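Side-chain contacts in polyhedrin (Simulium ubiquitum cypovirus, PDB 5A9A), which builds the crystalline matrix of the occlusion bodies (polyhedra) of an insect virus, probably to shelter its particles, and binds UTP: residues Q16-V19 / N20-L23; N184-S188 / H189-Q193; D216-A220 / K221-Y225. All blocks are in the same frame, centred on the assembly; numbering follows the deposited sequence.

Interaction 1: Q16-V19 / N20-L23; sequences QHLV and NRQL
The shortest polar bond here runs from Gln22 N to Leu18 O, 2.7 Å, one of the i to i+4 backbone bonds of the alpha helix 11-25 near the N terminus. Two more of the same kind, Asn20 N to Gln16 O and Arg21 N to His17 O, keep this turn regular, while Leu23 N to Val19 O is weak at 3.3 Å.

Along one side of the helix the same i to i+4 spacing brings two primary amides together. Gln16 NE2 gives a hydrogen to Asn20 OD1 across 3.0 Å. The acceptor lies close to the plane of the Gln16 amide, but the donor stands above the plane of the Asn20 carbonyl, 35° out of it and off the lone pairs. The bend of Gln16 at chi2 (67°) turns its amide forward along the helix to make this bond. The other end of the Asn20 amide is used as well: ND2 donates to a water 3.0 Å away, and that water also bonds to His17 ND1.

His17 meets Arg21 through carbon. Arg21 CG lies over one face of the imidazole in a CH-pi contact, 4.1 Å from the ring centroid and displaced toward the rim. Arg21 CD comes closer still, 3.1 Å from His17 NE2, and the ring and guanidinium planes are 21° apart. On the side facing the second subunit, its Arg136 packs against Val19 and Leu23 and makes a weak hydrogen bond to Gln22 OE1. The Arg21 chain bends at chi3, and Leu18 CD2 touches the edge of its guanidinium at NH1, 3.3 Å away.

Interaction 2: N184-S188 / H189-Q193; sequences NRYSS and HSIGQ
From Asn184 to Ser187 the backbone makes a type I beta turn, closed by Ser187 N to Asn184 O, and Ser187 O then takes a hydrogen from Ser190 N at 3.2 Å and a weak one from Ile191 N as the chain enters helix 191-197.

Asn184 works twice in the first turn. Its OD1 accepts from Tyr186 N at 3.0 Å, which makes an Asx turn, and its backbone O is held by two donors, Ser187 N and, in the carbonyl plane, Ser187 OG at 2.7 Å. The Arg185 chain passes the Ser190 side chain, CB to CB 3.7 Å; Arg185 NH2 donates to a water at the edge of the guanidinium, and that water in turn donates to Ser190 O.

This is a loop-to-helix junction at the middle of the trimer: Ile191 packs against Ile191 of both other subunits, and Ser188 does the same with their Ser188. Within the chain, Ile191 CG1, anti to the backbone N (chi1 -170°), reaches Tyr186 CD1 at 3.9 Å, the two side chains crossing at about a right angle. Arg185 NH2 and Gln193 NE2 come within 3.3 Å although both are donors. Asp31 probably explains their closeness: its OD1 forms a salt bridge with the arginine and its OD2 accepts from the glutamine amide.

Interaction 3: D216-A220 / K221-Y225; sequences DYMQA and KNLCY
Lys221 lays its aliphatic chain over one face of the Tyr217 ring, with CG 3.8 Å from the centroid and 14° off the ring normal, a CH-pi contact set toward the rim. A bend at chi2 (-61°) carries the chain on across the ring, so that CE meets Tyr217 CE1 at 3.6 Å. Beyond it the ammonium leaves for the second subunit, where NZ makes a salt bridge to Asp127 and a hydrogen bond to the backbone O of Arg87.

On another side of the helix, Met218 is folded at both chi2 and chi3. Its CE presses on Leu223 CB at 3.4 Å, tighter than an ordinary carbon contact, and the two side chains cross at about a right angle. Met218 also runs roughly perpendicular to Tyr225, CB to CB 3.7 Å, while Ser109 of strand 105-111 and Leu49 of strand 47-54 pack on the same methionine. At the end of the helix, a water joins Asn222 ND2 to Ala220 O.

The backbone explains why Met218 and Leu223 meet. Lys221 N still bonds to Tyr217 O, but Asn222 takes a positive phi (54°), and Leu223 N then turns back to Met218 O at 2.9 Å, in the carbonyl plane. With the weak Asn222 N to Gln219 O bond inside it, this is a Schellman motif ending helix 211-221, complete with the hydrophobic contact between the residues joined by its outer bond.

Overall arrangement
Starting from the N terminus, interaction 1 lies wholly inside helix 11-25. Interaction 2 comes much later, where the loop after strand 170-176 turns into helix 191-197 and the three subunits meet. Interaction 3 follows strand 201-208 and sets the end of helix 211-221 against strands 34-41, 47-54 and 105-111 of the six-stranded sheet. Each is local, made between residues close in the chain, so they stand in series and none nests in or crosses another. Interactions 1 and 3 are nearest, with centres about 19 Å and closest atoms about 7 Å apart. All three touch the second subunit, and interaction 2 meets the third as well.

Interaction 1: Q16-V19 / N20-L23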
ATOM      1  N   GLN A  16      38.180   3.388 -15.765  1.00 21.73           N
ATOM      2  CA  GLN A  16      37.676   2.145 -15.194  1.00 22.36           C
ATOM      3  C   GLN A  16      37.544   2.287 -13.683  1.00 24.16           C
ATOM      4  O   GLN A  16      36.566   1.839 -13.086  1.00 22.51           O
ATOM      5  CB  GLN A  16      38.611   0.981 -15.517  1.00 23.17           C
ATOM      6  CG  GLN A  16      38.161  -0.346 -14.926  1.00 20.13           C
ATOM      7  CD  GLN A  16      36.880  -0.850 -15.555  1.00 23.25           C
ATOM      8  OE1 GLN A  16      36.829  -1.104 -16.759  1.00 22.00           O
ATOM      9  NE2 GLN A  16      35.831  -0.987 -14.744  1.00 19.28           N
ATOM     10  N   HIS A  17      38.543   2.919 -13.076  1.00 26.35           N
ATOM     11  CA  HIS A  17      38.575   3.124 -11.635  1.00 30.32           C
ATOM     12  C   HIS A  17      37.356   3.903 -11.145  1.00 31.11           C
ATOM     13  O   HIS A  17      36.789   3.582 -10.101  1.00 28.53           O
ATOM     14  CB  HIS A  17      39.857   3.862 -11.249  1.00 30.04           C
ATOM     15  CG  HIS A  17      39.902   4.293  -9.816  1.00 37.94           C
ATOM     16  ND1 HIS A  17      39.927   3.397  -8.769  1.00 38.42           N
ATOM     17  CD2 HIS A  17      39.933   5.526  -9.258  1.00 40.28           C
ATOM     18  CE1 HIS A  17      39.970   4.060  -7.627  1.00 39.92           C
ATOM     19  NE2 HIS A  17      39.974   5.354  -7.896  1.00 44.06           N
ATOM     20  N   LEU A  18      36.954   4.922 -11.898  1.00 28.53           N
ATOM     21  CA  LEU A  18      35.804   5.735 -11.520  1.00 29.43           C
ATOM     22  C   LEU A  18      34.505   4.963 -11.721  1.00 28.45           C
ATOM     23  O   LEU A  18      33.542   5.147 -10.978  1.00 25.09           O
ATOM     24  CB  LEU A  18      35.773   7.037 -12.321  1.00 33.22           C
ATOM     25  CG  LEU A  18      36.961   7.974 -12.095  1.00 42.38           C
ATOM     26  CD1 LEU A  18      36.701   9.320 -12.753  1.00 33.10           C
ATOM     27  CD2 LEU A  18      37.231   8.155 -10.609  1.00 43.24           C
ATOM     28  N   VAL A  19      34.477   4.103 -12.734  1.00 24.09           N
ATOM     29  CA  VAL A  19      33.340   3.216 -12.932  1.00 25.65           C
ATOM     30  C   VAL A  19      33.201   2.301 -11.715  1.00 26.51           C
ATOM     31  O   VAL A  19      32.099   2.073 -11.219  1.00 25.09           O
ATOM     32  CB  VAL A  19      33.493   2.373 -14.215  1.00 24.78           C
ATOM     33  CG1 VAL A  19      32.528   1.193 -14.204  1.00 25.76           C
ATOM     34  CG2 VAL A  19      33.268   3.238 -15.442  1.00 27.07           C
ATOM     35  N   ASN A  20      34.330   1.787 -11.235  1.00 23.06           N
ATOM     36  CA  ASN A  20      34.341   0.961 -10.031  1.00 25.21           C
ATOM     37  C   ASN A  20      33.853   1.730  -8.803  1.00 27.70           C
ATOM     38  O   ASN A  20      33.025   1.231  -8.042  1.00 26.46           O
ATOM     39  CB  ASN A  20      35.740   0.400  -9.768  1.00 24.22           C
ATOM     40  CG  ASN A  20      36.212  -0.537 -10.866  1.00 24.92           C
ATOM     41  OD1 ASN A  20      35.440  -0.926 -11.744  1.00 22.29           O
ATOM     42  ND2 ASN A  20      37.485  -0.917 -10.811  1.00 24.23           N
ATOM     43  N   ARG A  21      34.368   2.942  -8.611  1.00 26.12           N
ATOM     44  CA  ARG A  21      33.968   3.765  -7.471  1.00 31.44           C
ATOM     45  C   ARG A  21      32.505   4.166  -7.596  1.00 27.39           C
ATOM     46  O   ARG A  21      31.784   4.241  -6.601  1.00 25.64           O
ATOM     47  CB  ARG A  21      34.850   5.015  -7.364  1.00 32.72           C
ATOM     48  CG  ARG A  21      36.255   4.729  -6.851  1.00 40.00           C
ATOM     49  CD  ARG A  21      37.153   5.959  -6.872  1.00 46.12           C
ATOM     50  NE  ARG A  21      36.754   6.982  -5.906  1.00 50.41           N
ATOM     51  CZ  ARG A  21      36.327   8.200  -6.230  1.00 44.13           C
ATOM     52  NH1 ARG A  21      36.230   8.565  -7.501  1.00 44.01           N
ATOM     53  NH2 ARG A  21      35.992   9.062  -5.279  1.00 45.13           N
ATOM     54  N   GLN A  22      32.075   4.416  -8.827  1.00 25.93           N
ATOM     55  CA  GLN A  22      30.699   4.807  -9.110  1.00 26.38           C
ATOM     56  C   GLN A  22      29.693   3.804  -8.550  1.00 26.91           C
ATOM     57  O   GLN A  22      28.660   4.188  -8.004  1.00 25.32           O
ATOM     58  CB  GLN A  22      30.505   4.948 -10.620  1.00 25.88           C
ATOM     59  CG  GLN A  22      29.095   5.309 -11.040  1.00 26.48           C
ATOM     60  CD  GLN A  22      29.016   5.717 -12.497  1.00 35.04           C
ATOM     61  OE1 GLN A  22      28.947   4.871 -13.388  1.00 36.10           O
ATOM     62  NE2 GLN A  22      29.031   7.022 -12.748  1.00 30.58           N
ATOM     63  N   LEU A  23      29.997   2.519  -8.692  1.00 25.39           N
ATOM     64  CA  LEU A  23      29.104   1.469  -8.211  1.00 23.26           C
ATOM     65  C   LEU A  23      29.060   1.438  -6.687  1.00 24.04           C
ATOM     66  O   LEU A  23      28.047   1.064  -6.094  1.00 23.42           O
ATOM     67  CB  LEU A  23      29.545   0.106  -8.747  1.00 24.67           C
ATOM     68  CG  LEU A  23      29.349  -0.113 -10.248  1.00 28.48           C
ATOM     69  CD1 LEU A  23      30.011  -1.411 -10.673  1.00 27.72           C
ATOM     70  CD2 LEU A  23      27.872  -0.118 -10.612  1.00 26.86           C
TER
HETATM   71  O   HOH W   1      39.109   0.325  -8.563  1.00 33.52           O

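Interaction 2: N184-S188 / H189-Q193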
ATOM      1  N   ASN A 184      18.364  17.188   7.336  1.00 16.83           N
ATOM      2  CA  ASN A 184      17.150  16.400   7.484  1.00 16.83           C
ATOM      3  C   ASN A 184      16.160  16.745   6.383  1.00 16.84           C
ATOM      4  O   ASN A 184      15.587  17.833   6.375  1.00 16.36           O
ATOM      5  CB  ASN A 184      16.513  16.663   8.846  1.00 16.34           C
ATOM      6  CG  ASN A 184      15.288  15.811   9.087  1.00 17.63           C
ATOM      7  OD1 ASN A 184      15.003  14.885   8.328  1.00 16.72           O
ATOM      8  ND2 ASN A 184      14.557  16.115  10.156  1.00 17.40           N
ATOM      9  N   ARG A 185      15.957  15.819   5.451  1.00 16.08           N
ATOM     10  CA  ARG A 185      15.054  16.066   4.331  1.00 16.12           C
ATOM     11  C   ARG A 185      13.587  15.964   4.741  1.00 16.86           C
ATOM     12  O   ARG A 185      12.690  16.138   3.919  1.00 18.45           O
ATOM     13  CB  ARG A 185      15.364  15.124   3.168  1.00 16.11           C
ATOM     14  CG  ARG A 185      16.571  15.570   2.356  1.00 16.83           C
ATOM     15  CD  ARG A 185      16.943  14.557   1.290  1.00 18.51           C
ATOM     16  NE  ARG A 185      15.947  14.480   0.225  1.00 15.65           N
ATOM     17  CZ  ARG A 185      15.861  13.475  -0.641  1.00 19.84           C
ATOM     18  NH1 ARG A 185      16.696  12.446  -0.556  1.00 18.30           N
ATOM     19  NH2 ARG A 185      14.924  13.487  -1.583  1.00 17.20           N
ATOM     20  N   TYR A 186      13.345  15.693   6.019  1.00 17.23           N
ATOM     21  CA  TYR A 186      11.995  15.780   6.559  1.00 17.35           C
ATOM     22  C   TYR A 186      11.728  17.193   7.051  1.00 19.22           C
ATOM     23  O   TYR A 186      10.717  17.462   7.696  1.00 18.37           O
ATOM     24  CB  TYR A 186      11.784  14.736   7.652  1.00 16.63           C
ATOM     25  CG  TYR A 186      11.737  13.356   7.060  1.00 16.85           C
ATOM     26  CD1 TYR A 186      10.588  12.898   6.432  1.00 15.51           C
ATOM     27  CD2 TYR A 186      12.850  12.525   7.086  1.00 16.17           C
ATOM     28  CE1 TYR A 186      10.538  11.646   5.864  1.00 14.05           C
ATOM     29  CE2 TYR A 186      12.808  11.266   6.523  1.00 17.74           C
ATOM     30  CZ  TYR A 186      11.650  10.836   5.910  1.00 16.06           C
ATOM     31  OH  TYR A 186      11.604   9.584   5.345  1.00 16.91           O
ATOM     32  N   SER A 187      12.659  18.088   6.730  1.00 21.13           N
ATOM     33  CA  SER A 187      12.449  19.520   6.883  1.00 22.76           C
ATOM     34  C   SER A 187      11.451  19.990   5.834  1.00 19.28           C
ATOM     35  O   SER A 187      11.187  19.284   4.860  1.00 18.88           O
ATOM     36  CB  SER A 187      13.777  20.263   6.713  1.00 25.48           C
ATOM     37  OG  SER A 187      14.675  19.936   7.757  1.00 29.83           O
ATOM     38  N   SER A 188      10.901  21.184   6.030  1.00 18.27           N
ATOM     39  CA  SER A 188       9.860  21.709   5.147  1.00 20.49           C
ATOM     40  C   SER A 188      10.342  21.922   3.710  1.00 18.54           C
ATOM     41  O   SER A 188       9.538  21.897   2.778  1.00 17.31           O
ATOM     42  CB  SER A 188       9.309  23.022   5.708  1.00 22.32           C
ATOM     43  OG  SER A 188       8.797  22.838   7.017  1.00 23.84           O
ATOM     44  N   HIS A 189      11.642  22.138   3.531  1.00 18.12           N
ATOM     45  CA  HIS A 189      12.199  22.367   2.197  1.00 19.34           C
ATOM     46  C   HIS A 189      12.120  21.125   1.317  1.00 21.45           C
ATOM     47  O   HIS A 189      11.946  21.221   0.101  1.00 20.27           O
ATOM     48  CB  HIS A 189      13.671  22.783   2.289  1.00 22.11           C
ATOM     49  CG  HIS A 189      13.880  24.180   2.785  1.00 23.12           C
ATOM     50  ND1 HIS A 189      12.901  25.146   2.719  1.00 27.93           N
ATOM     51  CD2 HIS A 189      14.958  24.773   3.349  1.00 21.97           C
ATOM     52  CE1 HIS A 189      13.365  26.274   3.225  1.00 24.79           C
ATOM     53  NE2 HIS A 189      14.613  26.077   3.612  1.00 25.05           N
ATOM     54  N   SER A 190      12.257  19.958   1.936  1.00 18.61           N
ATOM     55  CA  SER A 190      12.580  18.744   1.197  1.00 18.06           C
ATOM     56  C   SER A 190      11.556  17.624   1.349  1.00 17.51           C
ATOM     57  O   SER A 190      11.577  16.653   0.591  1.00 16.92           O
ATOM     58  CB  SER A 190      13.944  18.230   1.668  1.00 19.01           C
ATOM     59  OG  SER A 190      14.944  19.221   1.515  1.00 18.72           O
ATOM     60  N   ILE A 191      10.660  17.756   2.320  1.00 16.43           N
ATOM     61  CA  ILE A 191       9.825  16.634   2.736  1.00 15.63           C
ATOM     62  C   ILE A 191       8.768  16.245   1.699  1.00 15.22           C
ATOM     63  O   ILE A 191       8.478  15.062   1.526  1.00 16.11           O
ATOM     64  CB  ILE A 191       9.164  16.904   4.106  1.00 15.78           C
ATOM     65  CG1 ILE A 191       8.505  15.627   4.634  1.00 15.75           C
ATOM     66  CG2 ILE A 191       8.166  18.054   4.012  1.00 17.01           C
ATOM     67  CD1 ILE A 191       7.986  15.759   6.044  1.00 16.01           C
ATOM     68  N   GLY A 192       8.201  17.227   1.008  1.00 14.45           N
ATOM     69  CA  GLY A 192       7.241  16.941  -0.046  1.00 15.52           C
ATOM     70  C   GLY A 192       7.809  15.951  -1.053  1.00 16.53           C
ATOM     71  O   GLY A 192       7.161  14.976  -1.435  1.00 15.50           O
ATOM     72  N   GLN A 193       9.040  16.206  -1.477  1.00 16.48           N
ATOM     73  CA  GLN A 193       9.716  15.351  -2.445  1.00 16.99           C
ATOM     74  C   GLN A 193       9.984  13.956  -1.877  1.00 16.47           C
ATOM     75  O   GLN A 193       9.813  12.953  -2.568  1.00 16.80           O
ATOM     76  CB  GLN A 193      11.027  15.999  -2.887  1.00 17.51           C
ATOM     77  CG  GLN A 193      11.919  15.097  -3.725  1.00 19.31           C
ATOM     78  CD  GLN A 193      13.182  15.800  -4.176  1.00 20.15           C
ATOM     79  OE1 GLN A 193      13.214  17.027  -4.290  1.00 18.44           O
ATOM     80  NE2 GLN A 193      14.234  15.027  -4.429  1.00 18.39           N
TER
HETATM   81  O   HOH W   2      13.747  16.049  -0.941  1.00  9.82           O
HETATM   82  O   HOH W   3       8.190  20.090   1.095  1.00 12.35           O

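Interaction 3: D216-A220 / K221-Y225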
ATOM      1  N   ASP A 216      23.458 -17.332  -7.110  1.00 15.55           N
ATOM      2  CA  ASP A 216      23.547 -16.782  -8.460  1.00 16.47           C
ATOM      3  C   ASP A 216      22.720 -15.499  -8.589  1.00 16.54           C
ATOM      4  O   ASP A 216      23.183 -14.503  -9.153  1.00 15.04           O
ATOM      5  CB  ASP A 216      23.080 -17.828  -9.478  1.00 16.44           C
ATOM      6  CG  ASP A 216      23.362 -17.421 -10.911  1.00 20.25           C
ATOM      7  OD1 ASP A 216      22.540 -16.687 -11.497  1.00 18.20           O
ATOM      8  OD2 ASP A 216      24.401 -17.847 -11.458  1.00 22.54           O
ATOM      9  N   TYR A 217      21.498 -15.524  -8.062  1.00 14.50           N
ATOM     10  CA  TYR A 217      20.613 -14.358  -8.103  1.00 16.14           C
ATOM     11  C   TYR A 217      21.214 -13.178  -7.343  1.00 15.42           C
ATOM     12  O   TYR A 217      21.257 -12.056  -7.844  1.00 15.11           O
ATOM     13  CB  TYR A 217      19.248 -14.710  -7.508  1.00 15.29           C
ATOM     14  CG  TYR A 217      18.249 -13.567  -7.503  1.00 15.69           C
ATOM     15  CD1 TYR A 217      17.412 -13.345  -8.590  1.00 16.59           C
ATOM     16  CD2 TYR A 217      18.129 -12.725  -6.403  1.00 16.15           C
ATOM     17  CE1 TYR A 217      16.492 -12.310  -8.587  1.00 18.13           C
ATOM     18  CE2 TYR A 217      17.216 -11.686  -6.392  1.00 16.92           C
ATOM     19  CZ  TYR A 217      16.399 -11.484  -7.485  1.00 19.18           C
ATOM     20  OH  TYR A 217      15.485 -10.454  -7.482  1.00 19.63           O
ATOM     21  N   MET A 218      21.674 -13.439  -6.126  1.00 15.15           N
ATOM     22  CA  MET A 218      22.208 -12.380  -5.279  1.00 15.72           C
ATOM     23  C   MET A 218      23.449 -11.751  -5.917  1.00 15.64           C
ATOM     24  O   MET A 218      23.647 -10.538  -5.857  1.00 16.19           O
ATOM     25  CB  MET A 218      22.522 -12.925  -3.885  1.00 16.53           C
ATOM     26  CG  MET A 218      21.299 -13.496  -3.169  1.00 16.50           C
ATOM     27  SD  MET A 218      19.968 -12.290  -2.959  1.00 13.44           S
ATOM     28  CE  MET A 218      20.655 -11.255  -1.661  1.00 16.30           C
ATOM     29  N   GLN A 219      24.276 -12.581  -6.539  1.00 15.17           N
ATOM     30  CA  GLN A 219      25.462 -12.094  -7.230  1.00 14.87           C
ATOM     31  C   GLN A 219      25.104 -11.346  -8.517  1.00 15.75           C
ATOM     32  O   GLN A 219      25.769 -10.375  -8.884  1.00 16.85           O
ATOM     33  CB  GLN A 219      26.424 -13.252  -7.514  1.00 15.95           C
ATOM     34  CG  GLN A 219      27.040 -13.821  -6.242  1.00 15.09           C
ATOM     35  CD  GLN A 219      28.058 -14.914  -6.494  1.00 15.84           C
ATOM     36  OE1 GLN A 219      27.973 -15.649  -7.477  1.00 14.80           O
ATOM     37  NE2 GLN A 219      29.030 -15.028  -5.595  1.00 15.67           N
ATOM     38  N   ALA A 220      24.050 -11.790  -9.196  1.00 14.91           N
ATOM     39  CA  ALA A 220      23.583 -11.114 -10.400  1.00 16.28           C
ATOM     40  C   ALA A 220      23.022  -9.728 -10.081  1.00 17.12           C
ATOM     41  O   ALA A 220      23.270  -8.767 -10.811  1.00 15.48           O
ATOM     42  CB  ALA A 220      22.528 -11.954 -11.105  1.00 15.53           C
ATOM     43  N   LYS A 221      22.266  -9.632  -8.991  1.00 16.43           N
ATOM     44  CA  LYS A 221      21.634  -8.374  -8.603  1.00 17.61           C
ATOM     45  C   LYS A 221      22.535  -7.564  -7.673  1.00 18.76           C
ATOM     46  O   LYS A 221      22.194  -6.448  -7.283  1.00 18.15           O
ATOM     47  CB  LYS A 221      20.299  -8.641  -7.906  1.00 18.28           C
ATOM     48  CG  LYS A 221      19.347  -9.543  -8.682  1.00 19.65           C
ATOM     49  CD  LYS A 221      18.963  -8.960 -10.036  1.00 18.38           C
ATOM     50  CE  LYS A 221      18.052  -9.920 -10.791  1.00 17.67           C
ATOM     51  NZ  LYS A 221      17.627  -9.402 -12.118  1.00 18.09           N
ATOM     52  N   ASN A 222      23.683  -8.132  -7.320  1.00 16.67           N
ATOM     53  CA  ASN A 222      24.622  -7.476  -6.414  1.00 16.56           C
ATOM     54  C   ASN A 222      23.967  -7.065  -5.098  1.00 19.86           C
ATOM     55  O   ASN A 222      24.072  -5.919  -4.657  1.00 17.91           O
ATOM     56  CB  ASN A 222      25.283  -6.276  -7.098  1.00 17.17           C
ATOM     57  CG  ASN A 222      26.307  -6.701  -8.135  1.00 18.39           C
ATOM     58  OD1 ASN A 222      27.416  -7.110  -7.794  1.00 15.24           O
ATOM     59  ND2 ASN A 222      25.933  -6.621  -9.405  1.00 18.61           N
ATOM     60  N   LEU A 223      23.287  -8.026  -4.484  1.00 16.97           N
ATOM     61  CA  LEU A 223      22.743  -7.878  -3.144  1.00 17.56           C
ATOM     62  C   LEU A 223      23.559  -8.792  -2.247  1.00 17.56           C
ATOM     63  O   LEU A 223      23.891  -9.907  -2.647  1.00 16.04           O
ATOM     64  CB  LEU A 223      21.273  -8.297  -3.132  1.00 16.54           C
ATOM     65  CG  LEU A 223      20.393  -7.551  -4.137  1.00 18.05           C
ATOM     66  CD1 LEU A 223      19.014  -8.184  -4.244  1.00 18.19           C
ATOM     67  CD2 LEU A 223      20.287  -6.083  -3.748  1.00 19.70           C
ATOM     68  N   CYS A 224      23.902  -8.335  -1.047  1.00 18.81           N
ATOM     69  CA  CYS A 224      24.812  -9.108  -0.211  1.00 18.17           C
ATOM     70  C   CYS A 224      24.157 -10.409   0.233  1.00 17.97           C
ATOM     71  O   CYS A 224      22.947 -10.472   0.453  1.00 15.72           O
ATOM     72  CB  CYS A 224      25.306  -8.301   0.995  1.00 20.43           C
ATOM     73  SG  CYS A 224      24.094  -8.017   2.299  1.00 19.56           S
ATOM     74  N   TYR A 225      24.966 -11.454   0.343  1.00 15.64           N
ATOM     75  CA  TYR A 225      24.463 -12.761   0.726  1.00 16.47           C
ATOM     76  C   TYR A 225      25.520 -13.554   1.472  1.00 16.40           C
ATOM     77  O   TYR A 225      26.677 -13.593   1.068  1.00 17.19           O
ATOM     78  CB  TYR A 225      24.019 -13.551  -0.506  1.00 15.77           C
ATOM     79  CG  TYR A 225      23.426 -14.895  -0.154  1.00 19.17           C
ATOM     80  CD1 TYR A 225      22.139 -14.991   0.361  1.00 18.19           C
ATOM     81  CD2 TYR A 225      24.152 -16.066  -0.330  1.00 19.71           C
ATOM     82  CE1 TYR A 225      21.593 -16.215   0.695  1.00 19.61           C
ATOM     83  CE2 TYR A 225      23.611 -17.296  -0.003  1.00 19.45           C
ATOM     84  CZ  TYR A 225      22.333 -17.364   0.508  1.00 19.64           C
ATOM     85  OH  TYR A 225      21.790 -18.585   0.834  1.00 17.43           O
TER
HETATM   86  O   HOH W   4      23.096  -5.929 -10.627  1.00 24.01           O